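Local coordinates for DUF2235 domain-containing protein (Pseudomonas aeruginosa, PDB 4O5P) that acts as a phospholipase effector of the type VI secretion system, probably hydrolysing membrane phospholipids through an alpha/beta-hydrolase type catalytic domain, at residues I67-D72 against L231-F236; D72-N77 against P117-V122; K79-S84 against V562-D567; I137-G142 against M299-D304; G235-A240 against D281-V286. All coordinates share one frame; numbering follows the deposited sequence.

In the fold
Interactions 1, 2 and 5 gather at the end of the mainly parallel sheet where a probable Ser-His-Asp triad sits. Interaction 1 pairs strands 62-71 and 225-236, interaction 2 joins the loops after strands 62-71 and 111-116, and interaction 5 sets the turn after strand 225-236 against the loop after strand 270-280. D72 is common to 1 and 2; G235 and F236 to 1 and 5. Along the chain, 2 is nested inside the loop closed by 1, and 5 inside that of 4. The centre of interaction 5 lies 10 to 13 Å from those of 1, 2 and 4. Interaction 4 brings in strand 294-299 of a second sheet. Interaction 3, about 20 Å from 5 between centres, ties a loop of the C-terminal family region to helix 78-81.

Interaction 1: I67-D72 against L231-F236; sequences ITLGFD and LYIYGF
I67-F71 and L231-G235 run side by side as parallel strands in the central sheet, their axes 4.6 Å apart and only 8° from parallel. Five backbone hydrogen bonds step along the pair. Y232 N donates to I67 O, and L69 N donates to Y232 O; Y234 N then reaches L69 O and F71 N reaches Y234 O. The last rung, F236 N to F71 O, is a little longer at 3.1 Å. Between the rungs, CA-H groups lean on the same oxygens, the closest being T68 CA to Y232 O at 3.0 Å. This is the heart of an alpha/beta-hydrolase sheet: strand 225-236 leads straight into the probable nucleophile elbow, and the ring of F236 meets that of H379. One sheet face carries I67, L69, F71, L231 and I233, under helix 238-254. There I67 and L231 lie alongside each other, L231 CD2 coming 3.6 Å from I67 CB. I233 bends back at its end (chi2 -74°), which carries CD1 to 3.6 Å from L69 CB, while its other branch, CG2, stands at the edge of the F71 ring, 4.1 Å from CE2. The other face holds T68, Y232 and Y234. The chi1 of T68 (-56°) sets OG1 beside the backbone N and leaves CG2 anti to it, where it meets Y234 CE2 at 3.3 Å. A water lying in the Y234 ring plane, 2.6 Å from its OH, donates to T68 OG1. Y232 points its hydroxyl to H66 ND1 instead.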
# COMPACT_ATOMS: atom_id res chain seq x y z
N ILE A 67 18.87 3.53 11.63
CA ILE A 67 18.42 2.59 10.62
C ILE A 67 17.24 3.13 9.82
O ILE A 67 16.20 3.44 10.38
CB ILE A 67 17.95 1.27 11.25
CG1 ILE A 67 19.06 0.63 12.08
CG2 ILE A 67 17.44 0.31 10.18
CD1 ILE A 67 18.55 -0.43 13.05
N THR A 68 17.42 3.23 8.51
CA THR A 68 16.31 3.54 7.61
C THR A 68 15.77 2.26 6.95
O THR A 68 16.56 1.46 6.43
CB THR A 68 16.74 4.53 6.52
OG1 THR A 68 17.28 5.72 7.11
CG2 THR A 68 15.56 4.90 5.63
N LEU A 69 14.45 2.09 6.97
CA LEU A 69 13.75 0.97 6.34
C LEU A 69 12.64 1.49 5.41
O LEU A 69 11.78 2.24 5.85
CB LEU A 69 13.14 0.08 7.42
CG LEU A 69 12.41 -1.21 7.04
CD1 LEU A 69 13.28 -2.04 6.13
CD2 LEU A 69 12.06 -2.03 8.29
N GLY A 70 12.68 1.13 4.13
CA GLY A 70 11.67 1.57 3.18
C GLY A 70 10.91 0.39 2.62
O GLY A 70 11.51 -0.51 2.03
N PHE A 71 9.58 0.39 2.81
CA PHE A 71 8.69 -0.61 2.24
C PHE A 71 7.97 0.01 1.04
O PHE A 71 7.10 0.91 1.20
CB PHE A 71 7.64 -1.04 3.26
CG PHE A 71 8.19 -1.67 4.51
CD1 PHE A 71 8.46 -3.02 4.56
CD2 PHE A 71 8.37 -0.91 5.66
CE1 PHE A 71 8.93 -3.62 5.71
CE2 PHE A 71 8.83 -1.50 6.83
CZ PHE A 71 9.12 -2.86 6.85
N ASP A 72 8.32 -0.47 -0.15
CA ASP A 72 7.79 0.09 -1.39
C ASP A 72 6.35 -0.32 -1.62
O ASP A 72 5.82 -1.21 -0.93
CB ASP A 72 8.65 -0.31 -2.59
CG ASP A 72 8.72 0.79 -3.64
OD1 ASP A 72 7.83 1.68 -3.65
OD2 ASP A 72 9.68 0.78 -4.45
N LEU A 231 15.01 4.51 14.53
CA LEU A 231 14.48 4.03 13.25
C LEU A 231 13.81 5.14 12.44
O LEU A 231 13.10 5.98 12.99
CB LEU A 231 13.46 2.90 13.46
CG LEU A 231 13.93 1.58 14.09
CD1 LEU A 231 12.94 0.48 13.83
CD2 LEU A 231 15.27 1.19 13.58
N TYR A 232 14.05 5.13 11.14
CA TYR A 232 13.41 6.03 10.18
C TYR A 232 12.80 5.10 9.14
O TYR A 232 13.51 4.31 8.51
CB TYR A 232 14.45 6.98 9.58
CG TYR A 232 15.34 7.54 10.67
CD1 TYR A 232 16.46 6.83 11.11
CD2 TYR A 232 15.04 8.74 11.30
CE1 TYR A 232 17.25 7.31 12.12
CE2 TYR A 232 15.84 9.23 12.33
CZ TYR A 232 16.94 8.51 12.73
OH TYR A 232 17.75 8.97 13.74
N ILE A 233 11.47 5.17 9.00
CA ILE A 233 10.71 4.16 8.25
C ILE A 233 9.84 4.85 7.21
O ILE A 233 9.08 5.75 7.56
CB ILE A 233 9.76 3.36 9.19
CG1 ILE A 233 10.49 2.83 10.44
CG2 ILE A 233 9.08 2.22 8.44
CD1 ILE A 233 11.40 1.66 10.21
N TYR A 234 9.94 4.44 5.94
CA TYR A 234 9.13 5.05 4.88
C TYR A 234 8.30 3.94 4.24
O TYR A 234 8.81 2.85 4.02
CB TYR A 234 10.03 5.72 3.82
CG TYR A 234 11.09 6.66 4.37
CD1 TYR A 234 10.73 7.82 5.05
CD2 TYR A 234 12.44 6.40 4.19
CE1 TYR A 234 11.69 8.68 5.56
CE2 TYR A 234 13.41 7.25 4.68
CZ TYR A 234 13.03 8.39 5.36
OH TYR A 234 14.00 9.23 5.86
N GLY A 235 7.02 4.21 3.95
CA GLY A 235 6.20 3.21 3.30
C GLY A 235 5.23 3.83 2.31
O GLY A 235 4.78 4.96 2.51
N PHE A 236 4.91 3.12 1.23
CA PHE A 236 3.86 3.62 0.31
C PHE A 236 2.89 2.49 0.02
O PHE A 236 3.31 1.35 -0.20
CB PHE A 236 4.52 4.21 -0.96
CG PHE A 236 3.61 4.33 -2.17
CD1 PHE A 236 2.29 4.81 -2.08
CD2 PHE A 236 4.12 4.02 -3.43
CE1 PHE A 236 1.50 4.92 -3.24
CE2 PHE A 236 3.34 4.15 -4.58
CZ PHE A 236 2.03 4.59 -4.49
O HOH W 1 16.43 8.41 5.56

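Interaction 2: D72-N77 against P117-V122; sequences DGTNNN and PGVGTV
A chi1 of 75° puts T121 OG1 between its own backbone N and carbonyl carbon, where it faces N77, whose CG is anti to its N (chi1 180°). The two side chains belong to loops that follow neighbouring parallel strands, 62-71 and 111-116, of an alpha/beta-hydrolase sheet, each loop folded into a type II turn, G73-N76 and G118-T121. The first loop leaves the strand next to the one bearing the probable nucleophile, a place where many relatives form the oxyanion hole; here T74 OG1 is hydrogen-bonded to OG of S237, the probable nucleophile. Backbone bonds fasten the turns together. N75 N reaches V119 O at 3.0 Å, and G118 N reaches N76 O at 2.7 Å. G118 packs closely on the first turn, its CA 3.0 Å from G73 O in a CA-H...O contact. T121 OG1 donates to G118 O in the carbonyl plane, on a lone pair, over 2.6 Å; CG2 of the same residue lies 3.6 Å from N75 C. N77 caps helix 78-81 through OD1 to A80 N, which fixes the amide and leaves ND2 for a weak bond to T121 OG1, 3.3 Å long but nearly straight. A water accepts from ND2 and donates to V122 O at 2.7 Å.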
# COMPACT_ATOMS: atom_id res chain seq x y z
N ASP A 72 8.32 -0.47 -0.15
CA ASP A 72 7.79 0.09 -1.39
C ASP A 72 6.35 -0.32 -1.62
O ASP A 72 5.82 -1.21 -0.93
CB ASP A 72 8.65 -0.31 -2.59
CG ASP A 72 8.72 0.79 -3.64
OD1 ASP A 72 7.83 1.68 -3.65
OD2 ASP A 72 9.68 0.78 -4.45
N GLY A 73 5.71 0.32 -2.60
CA GLY A 73 4.29 0.15 -2.78
C GLY A 73 3.90 -1.03 -3.65
O GLY A 73 4.75 -1.79 -4.12
N THR A 74 2.60 -1.16 -3.85
CA THR A 74 2.01 -2.19 -4.67
C THR A 74 2.61 -2.16 -6.07
O THR A 74 2.54 -1.14 -6.74
CB THR A 74 0.50 -1.95 -4.78
OG1 THR A 74 -0.04 -1.78 -3.46
CG2 THR A 74 -0.18 -3.11 -5.49
N ASN A 75 3.18 -3.29 -6.49
CA ASN A 75 3.77 -3.44 -7.82
C ASN A 75 4.97 -2.52 -8.07
O ASN A 75 5.37 -2.32 -9.22
CB ASN A 75 2.73 -3.27 -8.94
CG ASN A 75 3.14 -3.96 -10.22
OD1 ASN A 75 3.57 -5.12 -10.21
ND2 ASN A 75 3.01 -3.25 -11.35
N ASN A 76 5.53 -1.96 -7.01
CA ASN A 76 6.76 -1.18 -7.13
C ASN A 76 7.99 -1.99 -6.77
O ASN A 76 8.09 -2.52 -5.65
CB ASN A 76 6.71 0.04 -6.22
CG ASN A 76 5.53 0.93 -6.50
OD1 ASN A 76 4.54 0.89 -5.79
ND2 ASN A 76 5.63 1.74 -7.55
N ASN A 77 8.95 -2.06 -7.68
CA ASN A 77 10.20 -2.78 -7.44
C ASN A 77 11.34 -1.93 -7.96
O ASN A 77 11.42 -1.69 -9.17
CB ASN A 77 10.16 -4.13 -8.15
CG ASN A 77 11.42 -4.93 -7.96
OD1 ASN A 77 12.46 -4.61 -8.53
ND2 ASN A 77 11.33 -6.00 -7.16
N PRO A 117 11.15 -4.47 -1.60
CA PRO A 117 10.28 -4.38 -2.79
C PRO A 117 8.81 -4.52 -2.47
O PRO A 117 8.43 -5.15 -1.48
CB PRO A 117 10.72 -5.56 -3.67
CG PRO A 117 11.59 -6.42 -2.80
CD PRO A 117 12.15 -5.55 -1.73
N GLY A 118 7.97 -3.96 -3.33
CA GLY A 118 6.54 -4.04 -3.14
C GLY A 118 5.93 -5.42 -3.37
O GLY A 118 6.49 -6.26 -4.10
N VAL A 119 4.78 -5.65 -2.76
CA VAL A 119 4.04 -6.89 -2.97
C VAL A 119 3.69 -7.00 -4.44
O VAL A 119 3.46 -5.99 -5.12
CB VAL A 119 2.75 -6.93 -2.15
CG1 VAL A 119 3.06 -7.14 -0.68
CG2 VAL A 119 1.92 -5.66 -2.37
N GLY A 120 3.67 -8.23 -4.94
CA GLY A 120 3.36 -8.47 -6.34
C GLY A 120 4.59 -8.45 -7.22
O GLY A 120 4.53 -8.69 -8.43
N THR A 121 5.73 -8.13 -6.60
CA THR A 121 7.00 -8.17 -7.28
C THR A 121 7.93 -9.17 -6.61
O THR A 121 7.76 -9.49 -5.43
CB THR A 121 7.68 -6.78 -7.34
OG1 THR A 121 8.21 -6.46 -6.05
CG2 THR A 121 6.68 -5.72 -7.77
N VAL A 122 8.89 -9.67 -7.37
CA VAL A 122 9.80 -10.69 -6.89
C VAL A 122 10.68 -10.20 -5.70
O VAL A 122 11.19 -9.06 -5.71
CB VAL A 122 10.67 -11.21 -8.05
CG1 VAL A 122 11.86 -11.97 -7.55
CG2 VAL A 122 9.82 -12.09 -8.99
O HOH W 2 4.06 -3.53 -0.85
O HOH W 3 13.63 -7.97 -6.05

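Interaction 3: K79-S84 against V562-D567; sequences KADGSS and VEKQFD
K564, E563 and A80 bury the most surface here, and A80 is the one that meets both of the others. Its methyl CB points at the loop, 3.9 Å from E563 OE1 and 4.0 Å from K564 CD. E563 bends at chi2 (99°), bringing its carboxylate back over the short helix, where OE2 comes 3.9 Å from K79 CB. The ammonium group of K79 leads off elsewhere, its NZ 6.5 Å from E563 OE2. K564 holds the polar end. Its chain turns at chi3 (51°) and crosses D81 at about a right angle, so that NZ forms a salt bridge of 2.7 Å to D81 OD1, which accepts on its syn lone pair, the side of the other oxygen. NZ also donates to the backbone O of N75, which fixes its position from a second direction. D81 in turn is steadied by the helix start, because OD2 accepts from N77 N. The backbone of E563 pairs with that of V122, bringing the loop alongside interaction 2. In all, this is a small contact at the surface in which a loop of the C-terminal family region is tied by a salt bridge, and packed through an alanine methyl, to the N-capped helix 78-81 of the hydrolase fold.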
# COMPACT_ATOMS: atom_id res chain seq x y z
N LYS A 79 14.70 -2.26 -8.40
CA LYS A 79 15.57 -2.88 -9.41
C LYS A 79 14.91 -2.83 -10.78
O LYS A 79 15.50 -2.35 -11.76
CB LYS A 79 15.87 -4.34 -9.05
CG LYS A 79 16.62 -4.57 -7.73
CD LYS A 79 16.81 -6.07 -7.48
CE LYS A 79 17.59 -6.35 -6.19
NZ LYS A 79 18.91 -5.67 -6.17
N ALA A 80 13.68 -3.32 -10.86
CA ALA A 80 12.94 -3.36 -12.12
C ALA A 80 12.63 -1.96 -12.66
O ALA A 80 13.01 -1.61 -13.78
CB ALA A 80 11.67 -4.15 -11.94
N ASP A 81 11.92 -1.18 -11.86
CA ASP A 81 11.41 0.11 -12.29
C ASP A 81 12.47 1.17 -12.62
O ASP A 81 12.20 2.09 -13.41
CB ASP A 81 10.42 0.64 -11.24
CG ASP A 81 9.18 -0.24 -11.14
OD1 ASP A 81 8.71 -0.73 -12.20
OD2 ASP A 81 8.69 -0.45 -10.00
N GLY A 82 13.66 1.06 -12.04
CA GLY A 82 14.71 2.04 -12.29
C GLY A 82 15.78 1.61 -13.28
O GLY A 82 16.77 2.33 -13.47
N SER A 83 15.60 0.45 -13.91
CA SER A 83 16.65 -0.13 -14.74
C SER A 83 16.60 0.30 -16.20
O SER A 83 17.62 0.24 -16.90
CB SER A 83 16.62 -1.66 -14.65
OG SER A 83 15.42 -2.18 -15.17
N SER A 84 15.43 0.73 -16.67
CA SER A 84 15.25 1.14 -18.06
C SER A 84 15.57 2.62 -18.29
O SER A 84 15.96 3.34 -17.35
CB SER A 84 13.83 0.84 -18.53
OG SER A 84 12.90 1.73 -17.92
N VAL A 562 11.96 -9.71 -15.03
CA VAL A 562 11.41 -10.89 -14.38
C VAL A 562 10.68 -10.55 -13.06
O VAL A 562 9.78 -11.29 -12.63
CB VAL A 562 12.55 -11.93 -14.13
CG1 VAL A 562 12.71 -12.28 -12.65
CG2 VAL A 562 12.36 -13.18 -15.00
N GLU A 563 11.04 -9.42 -12.45
CA GLU A 563 10.51 -9.01 -11.14
C GLU A 563 9.05 -8.57 -11.12
O GLU A 563 8.41 -8.61 -10.05
CB GLU A 563 11.36 -7.88 -10.56
CG GLU A 563 12.81 -8.26 -10.26
CD GLU A 563 13.77 -7.79 -11.35
OE1 GLU A 563 13.36 -7.65 -12.53
OE2 GLU A 563 14.95 -7.56 -11.03
N LYS A 564 8.52 -8.13 -12.26
CA LYS A 564 7.18 -7.56 -12.33
C LYS A 564 6.42 -8.18 -13.50
O LYS A 564 7.02 -8.69 -14.43
CB LYS A 564 7.24 -6.04 -12.49
CG LYS A 564 7.68 -5.30 -11.22
CD LYS A 564 7.71 -3.76 -11.38
CE LYS A 564 6.40 -3.22 -11.94
NZ LYS A 564 6.25 -1.75 -11.67
N GLN A 565 5.09 -8.14 -13.46
CA GLN A 565 4.35 -8.66 -14.59
C GLN A 565 4.42 -7.69 -15.75
O GLN A 565 4.42 -6.48 -15.53
CB GLN A 565 2.90 -8.97 -14.22
CG GLN A 565 2.74 -10.30 -13.50
CD GLN A 565 2.92 -11.52 -14.41
OE1 GLN A 565 2.98 -11.41 -15.64
NE2 GLN A 565 2.99 -12.70 -13.79
N PHE A 566 4.51 -8.20 -16.97
CA PHE A 566 4.62 -7.32 -18.13
C PHE A 566 3.41 -6.41 -18.27
O PHE A 566 2.26 -6.85 -18.22
CB PHE A 566 4.85 -8.09 -19.44
CG PHE A 566 4.98 -7.18 -20.64
CD1 PHE A 566 6.11 -6.38 -20.79
CD2 PHE A 566 3.98 -7.12 -21.60
CE1 PHE A 566 6.24 -5.53 -21.88
CE2 PHE A 566 4.10 -6.27 -22.69
CZ PHE A 566 5.23 -5.47 -22.83
N ASP A 567 3.71 -5.13 -18.45
CA ASP A 567 2.70 -4.09 -18.47
C ASP A 567 2.87 -3.31 -19.78
O ASP A 567 3.76 -2.47 -19.89
CB ASP A 567 2.90 -3.19 -17.25
CG ASP A 567 1.73 -2.25 -17.00
OD1 ASP A 567 0.63 -2.50 -17.53
OD2 ASP A 567 1.92 -1.27 -16.24

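Interaction 4: I137-G142 against M299-D304; sequences IGAEGG and MDWADD
A139 faces selenomethionine M299 and W301 together, its methyl toward the first and its carbonyl oxygen toward the second. The contact sets the start of helix 139-162 against the end of strand 294-299, an outer strand of the four-stranded antiparallel sheet. M299 runs out extended beyond CG (chi2 167°), passing A139 with CB to CB at 3.6 Å. It ends with CE 3.5 Å from G138 O and, crossing I137 obliquely, 4.0 Å from I137 CG2. W301 has CG between the backbone N and the carbonyl carbon (chi1 51°), which swings the indole back so that one face lies against M299 CB near the rim. The edge of the same ring meets A139: NE1 is 2.8 Å from its O, near the ring plane, but the N-H points poorly at it (128°) and the bond is weak. Further along the indole, W301 CZ2 comes 3.9 Å from the CA of G142, a residue with no side chain to stand in the way. The indole also packs on A241, A245 and W249 of helix 238-254, so it sits between that helix and helix 139-162. D300 touches the same methyl as M299, its OD1 lying 3.4 Å from A139 CB.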
# COMPACT_ATOMS: atom_id res chain seq x y z
N ILE A 137 -3.19 -10.26 -5.13
CA ILE A 137 -2.17 -10.23 -4.09
C ILE A 137 -2.68 -10.78 -2.77
O ILE A 137 -3.64 -10.27 -2.20
CB ILE A 137 -1.64 -8.80 -3.88
CG1 ILE A 137 -1.68 -8.02 -5.20
CG2 ILE A 137 -0.24 -8.85 -3.27
CD1 ILE A 137 -0.47 -7.11 -5.46
N GLY A 138 -2.03 -11.84 -2.29
CA GLY A 138 -2.39 -12.45 -1.03
C GLY A 138 -1.72 -11.75 0.14
O GLY A 138 -0.76 -10.99 -0.05
N ALA A 139 -2.22 -12.00 1.34
CA ALA A 139 -1.76 -11.30 2.54
C ALA A 139 -0.34 -11.71 2.96
O ALA A 139 0.42 -10.93 3.57
CB ALA A 139 -2.74 -11.54 3.68
N GLU A 140 0.01 -12.95 2.63
CA GLU A 140 1.25 -13.53 3.12
C GLU A 140 2.47 -12.75 2.64
O GLU A 140 3.45 -12.63 3.37
CB GLU A 140 1.35 -15.03 2.78
CG GLU A 140 1.78 -15.37 1.36
CD GLU A 140 0.63 -15.34 0.35
OE1 GLU A 140 -0.54 -15.12 0.75
OE2 GLU A 140 0.90 -15.55 -0.85
N GLY A 141 2.41 -12.18 1.44
CA GLY A 141 3.52 -11.39 0.93
C GLY A 141 3.80 -10.18 1.80
O GLY A 141 4.98 -9.84 2.10
N GLY A 142 2.72 -9.53 2.23
CA GLY A 142 2.81 -8.41 3.15
C GLY A 142 3.45 -8.86 4.45
O GLY A 142 4.43 -8.25 4.92
N MSE A 299 -6.03 -7.13 4.44
CA MSE A 299 -5.23 -8.34 4.61
C MSE A 299 -5.27 -8.71 6.10
O MSE A 299 -5.37 -7.82 6.97
CB MSE A 299 -3.79 -8.09 4.15
CG MSE A 299 -3.65 -8.05 2.64
SE MSE A 299 -1.92 -7.36 2.01
CE MSE A 299 -2.14 -7.77 0.13
N ASP A 300 -5.18 -10.00 6.39
CA ASP A 300 -5.37 -10.47 7.76
C ASP A 300 -4.40 -9.81 8.77
O ASP A 300 -4.81 -9.45 9.88
CB ASP A 300 -5.34 -12.01 7.85
CG ASP A 300 -4.10 -12.64 7.23
OD1 ASP A 300 -3.09 -11.93 7.01
OD2 ASP A 300 -4.11 -13.86 6.97
N TRP A 301 -3.15 -9.60 8.37
CA TRP A 301 -2.18 -9.05 9.32
C TRP A 301 -2.46 -7.59 9.66
O TRP A 301 -1.96 -7.06 10.67
CB TRP A 301 -0.75 -9.23 8.81
CG TRP A 301 -0.53 -8.75 7.42
CD1 TRP A 301 -0.48 -9.52 6.29
CD2 TRP A 301 -0.31 -7.40 6.99
NE1 TRP A 301 -0.25 -8.73 5.19
CE2 TRP A 301 -0.14 -7.42 5.60
CE3 TRP A 301 -0.25 -6.17 7.66
CZ2 TRP A 301 0.08 -6.27 4.84
CZ3 TRP A 301 -0.03 -5.02 6.91
CH2 TRP A 301 0.14 -5.08 5.52
N ALA A 302 -3.26 -6.94 8.80
CA ALA A 302 -3.54 -5.51 8.89
C ALA A 302 -4.68 -5.18 9.84
O ALA A 302 -4.79 -4.02 10.29
CB ALA A 302 -3.84 -4.94 7.51
N ASP A 303 -5.55 -6.16 10.12
CA ASP A 303 -6.64 -5.98 11.08
C ASP A 303 -6.08 -5.54 12.41
O ASP A 303 -5.15 -6.17 12.93
CB ASP A 303 -7.42 -7.28 11.24
CG ASP A 303 -8.17 -7.65 10.00
OD1 ASP A 303 -8.91 -6.80 9.47
OD2 ASP A 303 -8.03 -8.80 9.53
N ASP A 304 -6.62 -4.46 12.95
CA ASP A 304 -6.18 -3.90 14.24
C ASP A 304 -4.70 -3.54 14.33
O ASP A 304 -4.18 -3.29 15.42
CB ASP A 304 -6.60 -4.81 15.39
CG ASP A 304 -8.10 -5.00 15.47
OD1 ASP A 304 -8.85 -4.22 14.83
OD2 ASP A 304 -8.54 -5.93 16.19

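Interaction 5: G235-A240 against D281-V286; sequences GFSRGA and DTVAAV
R238 reaches A285 O with two nitrogens, and this grip is the tight end of a wholly buried contact. The side chain runs extended from CG, brings NE to 2.7 Å from A285 O within the carbonyl plane, and sets NH2 at 2.9 Å on the same oxygen, from above that plane. V283 CG1 covers the centre of one guanidinium face at 4.0 Å, while R238 CG presses on V283 O at 3.1 Å. NH1 goes to T74 OG1, and F344 adds a cation-pi contact, so the group is held from several directions. Nearer the turn, V283 N donates to S237 O in an almost straight bond (176°), although it comes from above the carbonyl plane rather than along a lone pair. The packing is looser elsewhere: S237 OG is 4.0 Å from V283 CB, and the side chains of A284 and V286 turn away. S237 has the strained backbone of a probable nucleophile elbow (phi 67°); its OG meets H379 NE2, and D281 OD2 meets H379 ND1, consistent with a catalytic triad. Along the loop, A284 touches H298, and A285 and V286 touch A296, of strand 294-299; helix 238-254 begins against this loop, which follows strand 270-280.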
# COMPACT_ATOMS: atom_id res chain seq x y z
N GLY A 235 7.02 4.21 3.95
CA GLY A 235 6.20 3.21 3.30
C GLY A 235 5.23 3.83 2.31
O GLY A 235 4.78 4.96 2.51
N PHE A 236 4.91 3.12 1.23
CA PHE A 236 3.86 3.62 0.31
C PHE A 236 2.89 2.49 0.02
O PHE A 236 3.31 1.35 -0.20
CB PHE A 236 4.52 4.21 -0.96
CG PHE A 236 3.61 4.33 -2.17
CD1 PHE A 236 2.29 4.81 -2.08
CD2 PHE A 236 4.12 4.02 -3.43
CE1 PHE A 236 1.50 4.92 -3.24
CE2 PHE A 236 3.34 4.15 -4.58
CZ PHE A 236 2.03 4.59 -4.49
N SER A 237 1.58 2.79 0.05
CA SER A 237 0.56 1.82 -0.39
C SER A 237 0.51 0.63 0.56
O SER A 237 0.41 0.80 1.76
CB SER A 237 0.82 1.36 -1.82
OG SER A 237 -0.31 0.66 -2.37
N ARG A 238 0.60 -0.58 0.02
CA ARG A 238 0.66 -1.73 0.91
C ARG A 238 1.94 -1.72 1.71
O ARG A 238 2.04 -2.36 2.75
CB ARG A 238 0.45 -3.04 0.14
CG ARG A 238 -1.01 -3.18 -0.24
CD ARG A 238 -1.27 -4.22 -1.29
NE ARG A 238 -2.70 -4.37 -1.47
CZ ARG A 238 -3.40 -3.80 -2.45
NH1 ARG A 238 -2.80 -3.01 -3.34
NH2 ARG A 238 -4.70 -4.01 -2.53
N GLY A 239 2.92 -0.94 1.26
CA GLY A 239 4.18 -0.87 1.98
C GLY A 239 4.02 0.09 3.16
O GLY A 239 4.71 -0.03 4.16
N ALA A 240 3.09 1.03 3.03
CA ALA A 240 2.71 1.87 4.16
C ALA A 240 1.92 1.05 5.18
O ALA A 240 2.12 1.17 6.40
CB ALA A 240 1.90 3.08 3.69
N ASP A 281 -0.18 7.44 1.38
CA ASP A 281 -1.45 6.81 0.93
C ASP A 281 -1.58 5.34 1.28
O ASP A 281 -1.52 4.50 0.39
CB ASP A 281 -1.61 6.99 -0.59
CG ASP A 281 -3.06 7.07 -1.02
OD1 ASP A 281 -3.80 7.87 -0.42
OD2 ASP A 281 -3.46 6.35 -1.96
N THR A 282 -1.73 5.04 2.58
CA THR A 282 -1.80 3.67 3.07
C THR A 282 -2.95 2.87 2.47
O THR A 282 -4.10 3.31 2.53
CB THR A 282 -2.03 3.65 4.58
OG1 THR A 282 -1.00 4.39 5.23
CG2 THR A 282 -2.05 2.21 5.11
N VAL A 283 -2.64 1.70 1.90
CA VAL A 283 -3.67 0.78 1.40
C VAL A 283 -3.40 -0.60 1.97
O VAL A 283 -2.33 -1.15 1.74
CB VAL A 283 -3.68 0.70 -0.13
CG1 VAL A 283 -4.62 -0.43 -0.60
CG2 VAL A 283 -4.06 2.05 -0.74
N ALA A 284 -4.35 -1.15 2.71
CA ALA A 284 -4.09 -2.38 3.48
C ALA A 284 -4.89 -3.54 2.93
O ALA A 284 -4.96 -4.61 3.55
CB ALA A 284 -4.42 -2.16 4.95
N ALA A 285 -5.46 -3.33 1.75
CA ALA A 285 -6.46 -4.24 1.19
C ALA A 285 -5.83 -5.48 0.61
O ALA A 285 -4.75 -5.42 0.02
CB ALA A 285 -7.28 -3.53 0.10
N VAL A 286 -6.53 -6.60 0.76
CA VAL A 286 -6.22 -7.79 0.00
C VAL A 286 -6.26 -7.46 -1.50
O VAL A 286 -7.08 -6.63 -1.94
CB VAL A 286 -7.20 -8.94 0.35
CG1 VAL A 286 -8.60 -8.66 -0.20
CG2 VAL A 286 -6.66 -10.26 -0.14